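Local coordinates for protein diguanylate cyclase (Pseudomonas aeruginosa, PDB 5M3C) that belongs to the diguanylate cyclase family and combines a GGDEF domain with a barrel-shaped EAL domain, with calcium ions and guanosine-5'-triphosphate bound, at residues Ile370-Ile375 / Thr400-Glu405; Phe333-Ser338 / Asp354-Arg359; Ser267-Gly272 / Gln299-Glu304. All coordinates share one frame; numbering follows the deposited sequence.

Contact 1. Residues Ile370-Ile375 / Thr400-Glu405; sequences ITRAII and THEGCE
Ile375 on one helix and Cys404 just beyond the end of another illustrate how a helix terminus docks on a helix flank, here through a Schellman motif of the EAL barrel. CD1 of Ile375 reaches CB of Cys404 at 3.7 Å and also lies beside the Glu402 carbonyl O. Its CG2 packs against the carbonyl O of Gly403, so the apolar branches rest on the turn itself as much as on side chains. With CG1 anti to the carbonyl carbon (chi1 -68°), the far methyl is carried to Cys404.

Next comes Glu402, whose chain bends at chi2 and crosses that of Arg372; OE2 lies against CG and CD of Arg372. The charged part of the contact is a salt bridge, long at 3.6 Å, in which Glu402 OE1 meets Arg372 NH1 at the guanidinium edge, in its plane, with the carboxylate turned 68° from that group.

Outside the pair, Phe398 packs on Arg372, while Leu399 touches Thr371 and Cys404. The second shell is the helix end. Gly403, at positive phi, is the C-prime residue: its N makes a weak bond to Thr400 O, and Cys404 N returns to Leu399 O.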
ATOM      1  N   ILE B 370     -17.964  13.651  -2.852  1.00 64.13           N
ATOM      2  CA  ILE B 370     -17.082  12.964  -1.918  1.00 62.14           C
ATOM      3  C   ILE B 370     -17.334  13.402  -0.483  1.00 60.84           C
ATOM      4  O   ILE B 370     -17.403  12.570   0.413  1.00 60.20           O
ATOM      5  CB  ILE B 370     -15.603  13.224  -2.251  1.00 62.06           C
ATOM      6  CG1 ILE B 370     -15.295  12.782  -3.683  1.00 62.70           C
ATOM      7  CG2 ILE B 370     -14.704  12.500  -1.262  1.00 61.85           C
ATOM      8  CD1 ILE B 370     -15.786  11.389  -4.015  1.00 63.42           C
ATOM      9  N   THR B 371     -17.458  14.706  -0.262  1.00 59.83           N
ATOM     10  CA  THR B 371     -17.720  15.221   1.076  1.00 60.02           C
ATOM     11  C   THR B 371     -19.059  14.692   1.575  1.00 59.76           C
ATOM     12  O   THR B 371     -19.203  14.327   2.741  1.00 58.37           O
ATOM     13  CB  THR B 371     -17.729  16.762   1.103  1.00 59.91           C
ATOM     14  OG1 THR B 371     -16.472  17.260   0.623  1.00 59.70           O
ATOM     15  CG2 THR B 371     -17.967  17.273   2.515  1.00 59.41           C
ATOM     16  N   ARG B 372     -20.036  14.646   0.676  1.00 60.90           N
ATOM     17  CA  ARG B 372     -21.365  14.149   1.008  1.00 62.36           C
ATOM     18  C   ARG B 372     -21.294  12.649   1.302  1.00 62.14           C
ATOM     19  O   ARG B 372     -22.005  12.138   2.165  1.00 62.48           O
ATOM     20  CB  ARG B 372     -22.322  14.433  -0.154  1.00 63.17           C
ATOM     21  CG  ARG B 372     -23.745  14.793   0.246  1.00 63.64           C
ATOM     22  CD  ARG B 372     -24.337  15.794  -0.740  1.00 64.38           C
ATOM     23  NE  ARG B 372     -23.878  15.555  -2.109  1.00 64.12           N
ATOM     24  CZ  ARG B 372     -23.836  16.481  -3.064  1.00 63.90           C
ATOM     25  NH1 ARG B 372     -24.224  17.726  -2.817  1.00 63.18           N
ATOM     26  NH2 ARG B 372     -23.395  16.160  -4.274  1.00 63.64           N
ATOM     27  N   ALA B 373     -20.416  11.953   0.585  1.00 62.02           N
ATOM     28  CA  ALA B 373     -20.211  10.523   0.792  1.00 62.34           C
ATOM     29  C   ALA B 373     -19.545  10.237   2.134  1.00 62.38           C
ATOM     30  O   ALA B 373     -19.995   9.378   2.890  1.00 62.98           O
ATOM     31  CB  ALA B 373     -19.371   9.951  -0.338  1.00 62.48           C
ATOM     32  N   ILE B 374     -18.471  10.962   2.421  1.00 62.27           N
ATOM     33  CA  ILE B 374     -17.719  10.778   3.656  1.00 62.32           C
ATOM     34  C   ILE B 374     -18.589  11.001   4.888  1.00 63.27           C
ATOM     35  O   ILE B 374     -18.469  10.274   5.872  1.00 63.25           O
ATOM     36  CB  ILE B 374     -16.519  11.739   3.724  1.00 61.93           C
ATOM     37  CG1 ILE B 374     -15.518  11.417   2.614  1.00 62.13           C
ATOM     38  CG2 ILE B 374     -15.836  11.642   5.078  1.00 61.55           C
ATOM     39  CD1 ILE B 374     -14.378  12.406   2.521  1.00 62.82           C
ATOM     40  N   ILE B 375     -19.452  12.010   4.839  1.00 64.75           N
ATOM     41  CA  ILE B 375     -20.354  12.292   5.952  1.00 65.77           C
ATOM     42  C   ILE B 375     -21.282  11.104   6.172  1.00 66.34           C
ATOM     43  O   ILE B 375     -21.409  10.599   7.291  1.00 65.46           O
ATOM     44  CB  ILE B 375     -21.185  13.569   5.706  1.00 65.99           C
ATOM     45  CG1 ILE B 375     -20.275  14.803   5.721  1.00 65.53           C
ATOM     46  CG2 ILE B 375     -22.276  13.707   6.761  1.00 65.44           C
ATOM     47  CD1 ILE B 375     -20.915  16.050   5.149  1.00 65.22           C
ATOM     48  N   THR B 400     -23.330  22.559   6.347  1.00 88.16           N
ATOM     49  CA  THR B 400     -24.454  22.542   7.283  1.00 88.64           C
ATOM     50  C   THR B 400     -25.709  21.941   6.651  1.00 88.16           C
ATOM     51  O   THR B 400     -26.439  21.192   7.303  1.00 86.05           O
ATOM     52  CB  THR B 400     -24.773  23.953   7.813  1.00 88.03           C
ATOM     53  OG1 THR B 400     -23.559  24.601   8.214  1.00 87.25           O
ATOM     54  CG2 THR B 400     -25.722  23.874   9.004  1.00 87.58           C
ATOM     55  N   HIS B 401     -25.955  22.266   5.384  1.00 89.43           N
ATOM     56  CA  HIS B 401     -27.106  21.724   4.664  1.00 90.60           C
ATOM     57  C   HIS B 401     -26.902  20.247   4.335  1.00 89.52           C
ATOM     58  O   HIS B 401     -27.856  19.547   3.993  1.00 90.31           O
ATOM     59  CB  HIS B 401     -27.354  22.500   3.365  1.00 92.87           C
ATOM     60  CG  HIS B 401     -27.660  23.953   3.571  1.00 95.10           C
ATOM     61  ND1 HIS B 401     -28.854  24.397   4.097  1.00 96.21           N
ATOM     62  CD2 HIS B 401     -26.931  25.063   3.303  1.00 95.51           C
ATOM     63  CE1 HIS B 401     -28.844  25.717   4.155  1.00 95.80           C
ATOM     64  NE2 HIS B 401     -27.689  26.146   3.679  1.00 95.02           N
ATOM     65  N   GLU B 402     -25.658  19.782   4.434  1.00 86.86           N
ATOM     66  CA  GLU B 402     -25.320  18.394   4.117  1.00 84.31           C
ATOM     67  C   GLU B 402     -25.074  17.555   5.371  1.00 82.66           C
ATOM     68  O   GLU B 402     -24.623  16.414   5.284  1.00 82.00           O
ATOM     69  CB  GLU B 402     -24.095  18.342   3.204  1.00 83.76           C
ATOM     70  CG  GLU B 402     -24.291  19.046   1.870  1.00 84.09           C
ATOM     71  CD  GLU B 402     -25.392  18.424   1.032  1.00 83.64           C
ATOM     72  OE1 GLU B 402     -25.833  19.066   0.056  1.00 82.80           O
ATOM     73  OE2 GLU B 402     -25.813  17.289   1.346  1.00 84.07           O
ATOM     74  N   GLY B 403     -25.367  18.131   6.532  1.00 81.34           N
ATOM     75  CA  GLY B 403     -25.366  17.385   7.787  1.00 80.43           C
ATOM     76  C   GLY B 403     -24.005  17.160   8.421  1.00 79.93           C
ATOM     77  O   GLY B 403     -23.858  16.289   9.280  1.00 79.31           O
ATOM     78  N   CYS B 404     -23.008  17.941   8.016  1.00 79.54           N
ATOM     79  CA  CYS B 404     -21.678  17.827   8.614  1.00 79.12           C
ATOM     80  C   CYS B 404     -21.720  18.311  10.060  1.00 79.04           C
ATOM     81  O   CYS B 404     -22.095  19.452  10.330  1.00 80.12           O
ATOM     82  CB  CYS B 404     -20.644  18.627   7.820  1.00 79.04           C
ATOM     83  SG  CYS B 404     -18.932  18.295   8.309  1.00 77.32           S
ATOM     84  N   GLU B 405     -21.330  17.440  10.984  1.00 78.58           N
ATOM     85  CA  GLU B 405     -21.478  17.711  12.413  1.00 78.48           C
ATOM     86  C   GLU B 405     -20.593  18.857  12.903  1.00 77.91           C
ATOM     87  O   GLU B 405     -21.089  19.854  13.433  1.00 79.64           O
ATOM     88  CB  GLU B 405     -21.177  16.443  13.220  1.00 78.29           C
ATOM     89  CG  GLU B 405     -21.466  16.569  14.710  1.00 78.33           C
ATOM     90  CD  GLU B 405     -21.252  15.267  15.459  1.00 78.52           C
ATOM     91  OE1 GLU B 405     -21.272  15.289  16.708  1.00 76.78           O
ATOM     92  OE2 GLU B 405     -21.061  14.220  14.802  1.00 79.70           O
TER

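Contact 2. Residues Phe333-Ser338 / Asp354-Arg359; sequences FGTGYS and DKSFIR
Asp354 opens the second segment by donating its backbone N-H to Phe333 O, a weak bond of 3.3 Å. Here the ends of two neighbouring parallel strands stay in touch just where each chain turns into its loop. Toward residues 333-338 the Asp354 carboxylate meets CG2 of Thr335, the two side chains crossing at about a right angle, with OD2 the carboxylate atom nearest the methyl. Asp354 is also the N-cap of a short, weakly bonded helix, and its OD2 accepts Ser356 N at 3.2 Å from well above the carboxylate plane, and Ser356 OG at 2.7 Å on its anti lone pair. With CG anti to the backbone N (chi1 -167°), the group is placed to cap, and the two donors restrict its rotation.

Ser356 also sets its OG over the centre of the Phe357 ring, 3.7 Å above the plane. Phe357 brings the CE2-CZ edge of its ring to the loop: CZ lies 3.3 Å from Gly334 O, and Thr335 N sits at the edge in the ring plane, so the loop backbone borders the ring rather than stacking on it. Ile370 and Thr371 of helix 365-380 also pack on this phenyl.

Past Gly336 the first segment leaves for the dimer interface, where Tyr337 and Ser338 pair antiparallel with a strand of the second subunit. The arrangement is that of the loop after strand 327-333, which carries the sequence usually called loop 6 of EAL domains, set against the capped turn of helix after strand 350-353.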
ATOM      1  N   PHE B 333      -8.810  12.254   5.785  1.00 64.15           N
ATOM      2  CA  PHE B 333      -9.552  11.077   5.337  1.00 65.66           C
ATOM      3  C   PHE B 333     -10.167  11.227   3.949  1.00 66.95           C
ATOM      4  O   PHE B 333     -10.754  12.260   3.626  1.00 69.71           O
ATOM      5  CB  PHE B 333     -10.654  10.728   6.336  1.00 66.17           C
ATOM      6  CG  PHE B 333     -11.337   9.425   6.044  1.00 66.58           C
ATOM      7  CD1 PHE B 333     -10.758   8.227   6.422  1.00 66.36           C
ATOM      8  CD2 PHE B 333     -12.554   9.396   5.383  1.00 67.87           C
ATOM      9  CE1 PHE B 333     -11.382   7.024   6.153  1.00 66.64           C
ATOM     10  CE2 PHE B 333     -13.184   8.196   5.111  1.00 67.69           C
ATOM     11  CZ  PHE B 333     -12.596   7.007   5.497  1.00 66.92           C
ATOM     12  N   GLY B 334     -10.028  10.182   3.137  1.00 66.73           N
ATOM     13  CA  GLY B 334     -10.721  10.097   1.853  1.00 66.72           C
ATOM     14  C   GLY B 334      -9.856  10.309   0.623  1.00 66.57           C
ATOM     15  O   GLY B 334     -10.309  10.086  -0.499  1.00 66.24           O
ATOM     16  N   THR B 335      -8.608  10.723   0.826  1.00 66.80           N
ATOM     17  CA  THR B 335      -7.737  11.130  -0.279  1.00 66.91           C
ATOM     18  C   THR B 335      -7.377   9.993  -1.239  1.00 67.68           C
ATOM     19  O   THR B 335      -7.666  10.067  -2.436  1.00 68.94           O
ATOM     20  CB  THR B 335      -6.433  11.756   0.244  1.00 66.82           C
ATOM     21  OG1 THR B 335      -5.879  10.925   1.271  1.00 67.41           O
ATOM     22  CG2 THR B 335      -6.696  13.142   0.807  1.00 66.86           C
ATOM     23  N   GLY B 336      -6.739   8.950  -0.717  1.00 66.88           N
ATOM     24  CA  GLY B 336      -6.243   7.861  -1.556  1.00 66.69           C
ATOM     25  C   GLY B 336      -7.020   6.565  -1.416  1.00 67.01           C
ATOM     26  O   GLY B 336      -8.244   6.571  -1.278  1.00 67.45           O
ATOM     27  N   TYR B 337      -6.299   5.447  -1.465  1.00 67.03           N
ATOM     28  CA  TYR B 337      -6.902   4.124  -1.334  1.00 67.09           C
ATOM     29  C   TYR B 337      -6.955   3.685   0.124  1.00 66.66           C
ATOM     30  O   TYR B 337      -5.942   3.702   0.821  1.00 66.99           O
ATOM     31  CB  TYR B 337      -6.118   3.099  -2.157  1.00 67.75           C
ATOM     32  CG  TYR B 337      -6.445   3.134  -3.631  1.00 69.36           C
ATOM     33  CD1 TYR B 337      -6.116   4.237  -4.409  1.00 70.16           C
ATOM     34  CD2 TYR B 337      -7.088   2.065  -4.246  1.00 70.53           C
ATOM     35  CE1 TYR B 337      -6.420   4.277  -5.760  1.00 71.63           C
ATOM     36  CE2 TYR B 337      -7.394   2.094  -5.596  1.00 71.46           C
ATOM     37  CZ  TYR B 337      -7.060   3.203  -6.348  1.00 72.06           C
ATOM     38  OH  TYR B 337      -7.363   3.239  -7.692  1.00 71.75           O
ATOM     39  N   SER B 338      -8.138   3.288   0.578  1.00 66.50           N
ATOM     40  CA  SER B 338      -8.323   2.852   1.958  1.00 67.11           C
ATOM     41  C   SER B 338      -9.172   1.584   2.009  1.00 67.82           C
ATOM     42  O   SER B 338      -9.641   1.102   0.980  1.00 68.44           O
ATOM     43  CB  SER B 338      -8.981   3.962   2.781  1.00 66.75           C
ATOM     44  OG  SER B 338     -10.306   4.208   2.342  1.00 67.34           O
ATOM     45  N   ASP B 354     -10.408  15.390   4.658  1.00 65.46           N
ATOM     46  CA  ASP B 354      -9.233  16.062   4.099  1.00 65.41           C
ATOM     47  C   ASP B 354      -9.562  17.453   3.555  1.00 65.06           C
ATOM     48  O   ASP B 354     -10.670  17.701   3.079  1.00 65.72           O
ATOM     49  CB  ASP B 354      -8.618  15.210   2.988  1.00 66.22           C
ATOM     50  CG  ASP B 354      -7.236  15.690   2.578  1.00 66.12           C
ATOM     51  OD1 ASP B 354      -6.318  15.657   3.424  1.00 65.66           O
ATOM     52  OD2 ASP B 354      -7.068  16.090   1.407  1.00 65.49           O
ATOM     53  N   LYS B 355      -8.580  18.347   3.617  1.00 65.19           N
ATOM     54  CA  LYS B 355      -8.761  19.740   3.213  1.00 65.78           C
ATOM     55  C   LYS B 355      -9.005  19.897   1.713  1.00 65.24           C
ATOM     56  O   LYS B 355      -9.503  20.931   1.268  1.00 66.95           O
ATOM     57  CB  LYS B 355      -7.537  20.567   3.622  1.00 65.47           C
ATOM     58  N   SER B 356      -8.655  18.878   0.936  1.00 63.87           N
ATOM     59  CA  SER B 356      -8.784  18.953  -0.516  1.00 64.03           C
ATOM     60  C   SER B 356     -10.246  18.953  -0.973  1.00 63.56           C
ATOM     61  O   SER B 356     -10.604  19.635  -1.935  1.00 62.54           O
ATOM     62  CB  SER B 356      -8.028  17.797  -1.177  1.00 64.16           C
ATOM     63  OG  SER B 356      -8.571  16.542  -0.801  1.00 64.60           O
ATOM     64  N   PHE B 357     -11.086  18.190  -0.280  1.00 63.41           N
ATOM     65  CA  PHE B 357     -12.492  18.061  -0.657  1.00 64.20           C
ATOM     66  C   PHE B 357     -13.332  19.232  -0.169  1.00 64.23           C
ATOM     67  O   PHE B 357     -14.353  19.563  -0.764  1.00 64.52           O
ATOM     68  CB  PHE B 357     -13.078  16.764  -0.100  1.00 64.28           C
ATOM     69  CG  PHE B 357     -12.301  15.539  -0.477  1.00 64.32           C
ATOM     70  CD1 PHE B 357     -12.161  15.176  -1.808  1.00 64.40           C
ATOM     71  CD2 PHE B 357     -11.714  14.747   0.495  1.00 64.27           C
ATOM     72  CE1 PHE B 357     -11.445  14.049  -2.162  1.00 63.98           C
ATOM     73  CE2 PHE B 357     -10.999  13.618   0.150  1.00 64.12           C
ATOM     74  CZ  PHE B 357     -10.863  13.268  -1.182  1.00 64.50           C
ATOM     75  N   ILE B 358     -12.905  19.851   0.924  1.00 65.15           N
ATOM     76  CA  ILE B 358     -13.675  20.927   1.536  1.00 65.67           C
ATOM     77  C   ILE B 358     -13.313  22.297   0.964  1.00 66.13           C
ATOM     78  O   ILE B 358     -14.103  23.237   1.052  1.00 66.26           O
ATOM     79  CB  ILE B 358     -13.496  20.919   3.064  1.00 64.94           C
ATOM     80  CG1 ILE B 358     -14.287  19.755   3.658  1.00 64.94           C
ATOM     81  CG2 ILE B 358     -13.969  22.230   3.675  1.00 65.49           C
ATOM     82  CD1 ILE B 358     -13.860  19.382   5.056  1.00 65.72           C
ATOM     83  N   ARG B 359     -12.131  22.404   0.365  1.00 67.47           N
ATOM     84  CA  ARG B 359     -11.679  23.673  -0.204  1.00 69.21           C
ATOM     85  C   ARG B 359     -12.332  23.974  -1.556  1.00 71.60           C
ATOM     86  O   ARG B 359     -12.224  25.089  -2.064  1.00 73.76           O
ATOM     87  CB  ARG B 359     -10.153  23.690  -0.338  1.00 68.56           C
ATOM     88  CG  ARG B 359      -9.424  24.052   0.949  1.00 67.72           C
TER

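Contact 3. Residues Ser267-Gly272 / Gln299-Glu304; sequences SVNLAG and QLEITE. With CA (calcium ion), chain H.
Glu301 OE1 binds a calcium ion at 2.1 Å, beside Asn269 OD1, which lies 2.6 Å from the same calcium. The two oxygens are close because they share the metal, and the amide and carboxylate planes stand 63° apart. Glu301 is extended beyond CG, with CG anti to the carbonyl carbon (chi1 -68°), which carries its carboxylate up to the ion; the other oxygen, OE2, packs against Ser267 CB and forms a salt bridge with Lys352. Glu210 and Asp331 complete the site.

Behind this lie two adjacent parallel strands of the EAL barrel, a TIM-barrel-like fold. Val268 N bonds to Gln299 O, Glu301 N to Val268 O at 2.8 Å, and Leu270 N to Glu301 O, also at 2.8 Å; a weaker CA-H...O contact from Asn269 supplements the last. Such a parallel register brings Asn269 and Glu301 to the same face of the sheet, the one that holds the metal.

On the reverse face, Val268 and Leu300 pack on helix 238-259. Leu270 and Ile302 meet Leu275 of helix 272-276, while strands 206-217 and 327-333 continue the sheet beyond this central pair.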
ATOM      1  N   SER B 267      -6.815  18.080  20.460  1.00 64.74           N
ATOM      2  CA  SER B 267      -6.353  17.123  19.461  1.00 63.75           C
ATOM      3  C   SER B 267      -4.879  17.320  19.168  1.00 63.37           C
ATOM      4  O   SER B 267      -4.424  18.448  18.997  1.00 64.58           O
ATOM      5  CB  SER B 267      -7.137  17.296  18.160  1.00 63.27           C
ATOM      6  OG  SER B 267      -8.525  17.410  18.407  1.00 63.98           O
ATOM      7  N   VAL B 268      -4.132  16.224  19.102  1.00 62.64           N
ATOM      8  CA  VAL B 268      -2.729  16.296  18.712  1.00 61.81           C
ATOM      9  C   VAL B 268      -2.377  15.191  17.726  1.00 61.35           C
ATOM     10  O   VAL B 268      -2.746  14.032  17.920  1.00 62.33           O
ATOM     11  CB  VAL B 268      -1.799  16.197  19.931  1.00 61.96           C
ATOM     12  CG1 VAL B 268      -0.348  16.123  19.487  1.00 62.27           C
ATOM     13  CG2 VAL B 268      -2.009  17.388  20.848  1.00 62.39           C
ATOM     14  N   ASN B 269      -1.666  15.557  16.665  1.00 60.76           N
ATOM     15  CA  ASN B 269      -1.227  14.586  15.671  1.00 59.89           C
ATOM     16  C   ASN B 269      -0.178  13.658  16.270  1.00 58.77           C
ATOM     17  O   ASN B 269       0.710  14.093  17.002  1.00 58.50           O
ATOM     18  CB  ASN B 269      -0.658  15.290  14.441  1.00 60.77           C
ATOM     19  CG  ASN B 269      -1.719  16.034  13.653  1.00 62.61           C
ATOM     20  OD1 ASN B 269      -2.792  15.500  13.372  1.00 64.23           O
ATOM     21  ND2 ASN B 269      -1.419  17.273  13.282  1.00 63.56           N
ATOM     22  N   LEU B 270      -0.292  12.374  15.952  1.00 57.72           N
ATOM     23  CA  LEU B 270       0.641  11.374  16.443  1.00 57.49           C
ATOM     24  C   LEU B 270       1.395  10.760  15.273  1.00 57.60           C
ATOM     25  O   LEU B 270       0.855   9.932  14.545  1.00 57.75           O
ATOM     26  CB  LEU B 270      -0.110  10.288  17.212  1.00 57.28           C
ATOM     27  CG  LEU B 270       0.736   9.386  18.108  1.00 57.10           C
ATOM     28  CD1 LEU B 270       1.302  10.175  19.277  1.00 56.74           C
ATOM     29  CD2 LEU B 270      -0.097   8.216  18.606  1.00 57.70           C
ATOM     30  N   ALA B 271       2.644  11.180  15.092  1.00 58.63           N
ATOM     31  CA  ALA B 271       3.493  10.647  14.032  1.00 59.19           C
ATOM     32  C   ALA B 271       3.478   9.125  14.045  1.00 60.14           C
ATOM     33  O   ALA B 271       3.317   8.505  15.095  1.00 60.85           O
ATOM     34  CB  ALA B 271       4.916  11.160  14.190  1.00 59.25           C
ATOM     35  N   GLY B 272       3.647   8.524  12.873  1.00 61.35           N
ATOM     36  CA  GLY B 272       3.604   7.070  12.744  1.00 61.64           C
ATOM     37  C   GLY B 272       4.538   6.353  13.702  1.00 61.68           C
ATOM     38  O   GLY B 272       4.153   5.372  14.338  1.00 60.62           O
ATOM     39  N   GLN B 299      -7.141  13.951  22.680  1.00 62.17           N
ATOM     40  CA  GLN B 299      -7.415  13.233  21.436  1.00 60.52           C
ATOM     41  C   GLN B 299      -6.156  13.091  20.583  1.00 59.78           C
ATOM     42  O   GLN B 299      -5.428  14.064  20.358  1.00 60.12           O
ATOM     43  CB  GLN B 299      -8.504  13.947  20.631  1.00 59.68           C
ATOM     44  CG  GLN B 299      -8.689  13.404  19.222  1.00 59.03           C
ATOM     45  CD  GLN B 299      -9.827  14.080  18.480  1.00 58.60           C
ATOM     46  OE1 GLN B 299     -10.931  14.208  19.007  1.00 59.79           O
ATOM     47  NE2 GLN B 299      -9.567  14.509  17.249  1.00 57.98           N
ATOM     48  N   LEU B 300      -5.911  11.874  20.106  1.00 59.02           N
ATOM     49  CA  LEU B 300      -4.757  11.597  19.254  1.00 58.41           C
ATOM     50  C   LEU B 300      -5.181  11.409  17.804  1.00 58.14           C
ATOM     51  O   LEU B 300      -5.887  10.455  17.475  1.00 59.69           O
ATOM     52  CB  LEU B 300      -4.020  10.348  19.738  1.00 57.95           C
ATOM     53  CG  LEU B 300      -3.453  10.435  21.153  1.00 57.91           C
ATOM     54  CD1 LEU B 300      -2.924   9.079  21.593  1.00 58.40           C
ATOM     55  CD2 LEU B 300      -2.367  11.495  21.238  1.00 57.37           C
ATOM     56  N   GLU B 301      -4.748  12.325  16.943  1.00 56.63           N
ATOM     57  CA  GLU B 301      -5.068  12.256  15.522  1.00 55.62           C
ATOM     58  C   GLU B 301      -4.008  11.444  14.797  1.00 55.36           C
ATOM     59  O   GLU B 301      -2.818  11.642  15.013  1.00 55.44           O
ATOM     60  CB  GLU B 301      -5.142  13.662  14.916  1.00 55.00           C
ATOM     61  CG  GLU B 301      -6.317  14.499  15.402  1.00 54.59           C
ATOM     62  CD  GLU B 301      -6.341  15.886  14.787  1.00 54.01           C
ATOM     63  OE1 GLU B 301      -5.503  16.163  13.902  1.00 53.60           O
ATOM     64  OE2 GLU B 301      -7.196  16.701  15.187  1.00 53.46           O
ATOM     65  N   ILE B 302      -4.439  10.530  13.936  1.00 55.98           N
ATOM     66  CA  ILE B 302      -3.501   9.718  13.170  1.00 56.99           C
ATOM     67  C   ILE B 302      -3.867   9.751  11.692  1.00 57.31           C
ATOM     68  O   ILE B 302      -5.024   9.563  11.327  1.00 58.09           O
ATOM     69  CB  ILE B 302      -3.477   8.261  13.667  1.00 58.01           C
ATOM     70  CG1 ILE B 302      -3.494   8.232  15.199  1.00 58.46           C
ATOM     71  CG2 ILE B 302      -2.255   7.538  13.122  1.00 57.88           C
ATOM     72  CD1 ILE B 302      -3.290   6.859  15.800  1.00 58.56           C
ATOM     73  N   THR B 303      -2.872   9.991  10.846  1.00 58.41           N
ATOM     74  CA  THR B 303      -3.108  10.154   9.416  1.00 59.80           C
ATOM     75  C   THR B 303      -3.579   8.849   8.771  1.00 60.77           C
ATOM     76  O   THR B 303      -3.028   7.778   9.035  1.00 60.45           O
ATOM     77  CB  THR B 303      -1.844  10.676   8.696  1.00 60.11           C
ATOM     78  OG1 THR B 303      -2.139  10.931   7.318  1.00 61.14           O
ATOM     79  CG2 THR B 303      -0.700   9.674   8.790  1.00 60.14           C
ATOM     80  N   GLU B 304      -4.610   8.952   7.934  1.00 61.63           N
ATOM     81  CA  GLU B 304      -5.166   7.795   7.234  1.00 61.94           C
ATOM     82  C   GLU B 304      -4.074   6.994   6.537  1.00 61.55           C
ATOM     83  O   GLU B 304      -3.890   5.802   6.805  1.00 62.03           O
ATOM     84  CB  GLU B 304      -6.208   8.252   6.209  1.00 62.78           C
ATOM     85  CG  GLU B 304      -6.957   7.119   5.524  1.00 63.03           C
ATOM     86  CD  GLU B 304      -7.845   7.604   4.392  1.00 63.56           C
ATOM     87  OE1 GLU B 304      -8.890   6.967   4.140  1.00 65.56           O
ATOM     88  OE2 GLU B 304      -7.503   8.620   3.752  1.00 63.12           O
TER
HETATM   89 CA    CA H1302      -4.493  17.195  12.334  1.00 57.72          CA

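In the fold
From the N terminus, the GGDEF part passes first, and all three contacts follow in the EAL barrel, in series, neither nested nor crossing. Contact 3 comes first, joining adjacent parallel strands after an excursion of 26 residues, 16 of them helical. Contact 2 closes a shorter loop, linking the end of strand 327-333 and the loop after it to the start of helix 355-358. Contact 1 then ties helix 365-380 to the end of helix 393-401. Contacts 3 and 2 meet where Glu304 OE2 probably accepts a hydrogen bond from Gly334 N; contacts 2 and 1 share packing of Phe357 against Ile370 and Ile374. Contacts 1 and 3 stay apart, their nearest atoms about 8 Å from each other.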